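Local structure of protein STN1 (Saccharomyces cerevisiae, 3K10) at residues 91-96 and 133-138. The protein regulates telomere length and protects telomere ends, restraining telomerase loading through Cdc13, and is represented here by its C-terminal tandem winged helix-turn-helix part. Sequence-based numbering, arbitrary orientation.
Sequences NLFEYA and VDVFKE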
loop_
_atom_site.group_PDB
_atom_site.type_symbol
_atom_site.label_atom_id
_atom_site.label_comp_id
_atom_site.label_asym_id
_atom_site.label_seq_id
_atom_site.Cartn_x
_atom_site.Cartn_y
_atom_site.Cartn_z
ATOM N N ASN A 91 10.190 0.601 -3.508
ATOM C CA ASN A 91 10.700 1.723 -4.282
ATOM C C ASN A 91 9.708 2.859 -4.272
ATOM O O ASN A 91 10.078 4.031 -4.210
ATOM C CB ASN A 91 10.959 1.306 -5.726
ATOM C CG ASN A 91 12.142 0.400 -5.847
ATOM O OD1 ASN A 91 13.241 0.751 -5.431
ATOM N ND2 ASN A 91 11.934 -0.774 -6.415
ATOM N N LEU A 92 8.437 2.499 -4.349
ATOM C CA LEU A 92 7.396 3.488 -4.352
ATOM C C LEU A 92 7.409 4.206 -3.006
ATOM O O LEU A 92 7.148 5.405 -2.945
ATOM C CB LEU A 92 6.061 2.809 -4.631
ATOM C CG LEU A 92 4.970 3.660 -5.291
ATOM C CD1 LEU A 92 5.557 4.612 -6.316
ATOM C CD2 LEU A 92 3.964 2.729 -5.957
ATOM N N PHE A 93 7.745 3.491 -1.935
ATOM C CA PHE A 93 7.789 4.109 -0.615
ATOM C C PHE A 93 8.961 5.050 -0.526
ATOM O O PHE A 93 8.845 6.172 -0.023
ATOM C CB PHE A 93 7.923 3.062 0.482
ATOM C CG PHE A 93 6.715 2.947 1.350
ATOM C CD1 PHE A 93 5.667 2.101 1.000
ATOM C CD2 PHE A 93 6.596 3.725 2.502
ATOM C CE1 PHE A 93 4.510 2.031 1.787
ATOM C CE2 PHE A 93 5.455 3.664 3.287
ATOM C CZ PHE A 93 4.405 2.813 2.929
ATOM N N GLU A 94 10.100 4.569 -1.011
ATOM C CA GLU A 94 11.339 5.328 -1.016
ATOM C C GLU A 94 11.152 6.616 -1.811
ATOM O O GLU A 94 11.527 7.705 -1.355
ATOM C CB GLU A 94 12.438 4.481 -1.637
ATOM C CG GLU A 94 13.835 5.034 -1.452
ATOM C CD GLU A 94 14.880 4.151 -2.095
ATOM O OE1 GLU A 94 14.974 2.958 -1.708
ATOM O OE2 GLU A 94 15.602 4.654 -2.987
ATOM N N TYR A 95 10.570 6.486 -3.000
ATOM C CA TYR A 95 10.291 7.630 -3.877
ATOM C C TYR A 95 9.393 8.635 -3.141
ATOM O O TYR A 95 9.579 9.849 -3.252
ATOM C CB TYR A 95 9.606 7.142 -5.162
ATOM C CG TYR A 95 9.192 8.218 -6.158
ATOM C CD1 TYR A 95 8.002 8.947 -6.004
ATOM C CD2 TYR A 95 9.970 8.477 -7.284
ATOM C CE1 TYR A 95 7.606 9.898 -6.960
ATOM C CE2 TYR A 95 9.588 9.420 -8.238
ATOM C CZ TYR A 95 8.412 10.125 -8.075
ATOM O OH TYR A 95 8.063 11.048 -9.041
ATOM N N ALA A 96 8.414 8.116 -2.396
ATOM C CA ALA A 96 7.508 8.967 -1.640
ATOM C C ALA A 96 8.374 9.765 -0.678
ATOM O O ALA A 96 8.479 10.981 -0.803
ATOM C CB ALA A 96 6.497 8.121 -0.876
ATOM N N VAL A 133 -1.449 7.363 -3.860
ATOM C CA VAL A 133 -1.965 8.049 -2.674
ATOM C C VAL A 133 -1.753 7.207 -1.420
ATOM O O VAL A 133 -1.256 7.706 -0.420
ATOM C CB VAL A 133 -3.486 8.395 -2.782
ATOM C CG1 VAL A 133 -3.790 9.058 -4.115
ATOM C CG2 VAL A 133 -4.319 7.150 -2.587
ATOM N N ASP A 134 -2.116 5.928 -1.484
ATOM C CA ASP A 134 -1.955 5.056 -0.335
ATOM C C ASP A 134 -0.512 5.046 0.150
ATOM O O ASP A 134 -0.268 4.967 1.351
ATOM C CB ASP A 134 -2.416 3.627 -0.647
ATOM C CG ASP A 134 -3.929 3.522 -0.872
ATOM O OD1 ASP A 134 -4.690 4.319 -0.273
ATOM O OD2 ASP A 134 -4.368 2.626 -1.636
ATOM N N VAL A 135 0.454 5.131 -0.761
ATOM C CA VAL A 135 1.847 5.138 -0.320
ATOM C C VAL A 135 2.187 6.505 0.275
ATOM O O VAL A 135 2.763 6.583 1.353
ATOM C CB VAL A 135 2.832 4.782 -1.469
ATOM C CG1 VAL A 135 4.283 4.958 -0.995
ATOM C CG2 VAL A 135 2.627 3.333 -1.903
ATOM N N PHE A 136 1.823 7.589 -0.400
ATOM C CA PHE A 136 2.109 8.913 0.155
ATOM C C PHE A 136 1.361 9.199 1.450
ATOM O O PHE A 136 1.851 9.947 2.297
ATOM C CB PHE A 136 1.797 10.013 -0.851
ATOM C CG PHE A 136 2.916 10.288 -1.800
ATOM C CD1 PHE A 136 3.134 9.463 -2.902
ATOM C CD2 PHE A 136 3.782 11.354 -1.577
ATOM C CE1 PHE A 136 4.211 9.701 -3.778
ATOM C CE2 PHE A 136 4.859 11.602 -2.439
ATOM C CZ PHE A 136 5.077 10.775 -3.542
ATOM N N LYS A 137 0.173 8.611 1.592
ATOM C CA LYS A 137 -0.658 8.778 2.780
ATOM C C LYS A 137 0.114 8.220 3.978
ATOM O O LYS A 137 0.205 8.850 5.038
ATOM C CB LYS A 137 -1.968 7.985 2.620
ATOM C CG LYS A 137 -3.270 8.789 2.450
ATOM C CD LYS A 137 -4.363 7.862 1.857
ATOM C CE LYS A 137 -5.802 8.394 1.991
ATOM N NZ LYS A 137 -6.049 9.746 1.398
ATOM N N GLU A 138 0.665 7.023 3.801
ATOM C CA GLU A 138 1.404 6.389 4.877
ATOM C C GLU A 138 2.672 7.174 5.188
ATOM O O GLU A 138 2.995 7.399 6.359
ATOM C CB GLU A 138 1.728 4.934 4.509
ATOM C CG GLU A 138 2.493 4.134 5.581
ATOM C CD GLU A 138 1.845 4.190 6.958
ATOM O OE1 GLU A 138 0.613 3.986 7.067
ATOM O OE2 GLU A 138 2.576 4.431 7.941
#
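CG1 of V135 wedges between F93 and A96 of the neighbouring helix, a compact example of how apolar branches and ring faces interlock when two helices cross; here the axes of the two short segments approach to 9.2 Å and cross at -55°. With CG1 anti to the backbone N (chi1 174°), that branch reaches the other backbone, 3.6 Å from the CA of F93, and lies over one face of the F93 ring, offset toward its rim, in a CH-pi contact 4.0 Å from the centroid. Its other branch, CG2, packs 4.1 Å from CG of L92.

The F93 ring is met from a second direction at its edge, where CG of E138 lies near the ring plane, 3.5 Å from CZ. The E138 chain then bends at chi2, and its carboxylate forms a salt bridge with R142. An alanine at F93 takes away the ring, which would probably leave a gap between CG1 of V135 and the aliphatic part of E138.

At the next pair, A96 and F136, the roles are exchanged: CB of A96 sits over the centre of the F136 ring, 3.9 Å from its centroid and 7° off the normal, while CZ of F136 comes to the edge of the Y95 ring, 4.2 Å from CD1.

This buried packing joins helices 87-106 and 129-146 of the second winged helix-turn-helix domain. Helix 115-121 adds V118 beside L92 and Y95, whereas L12 of helix 4-12, from the first such domain, touches F93, and L9 of the same helix meets E138.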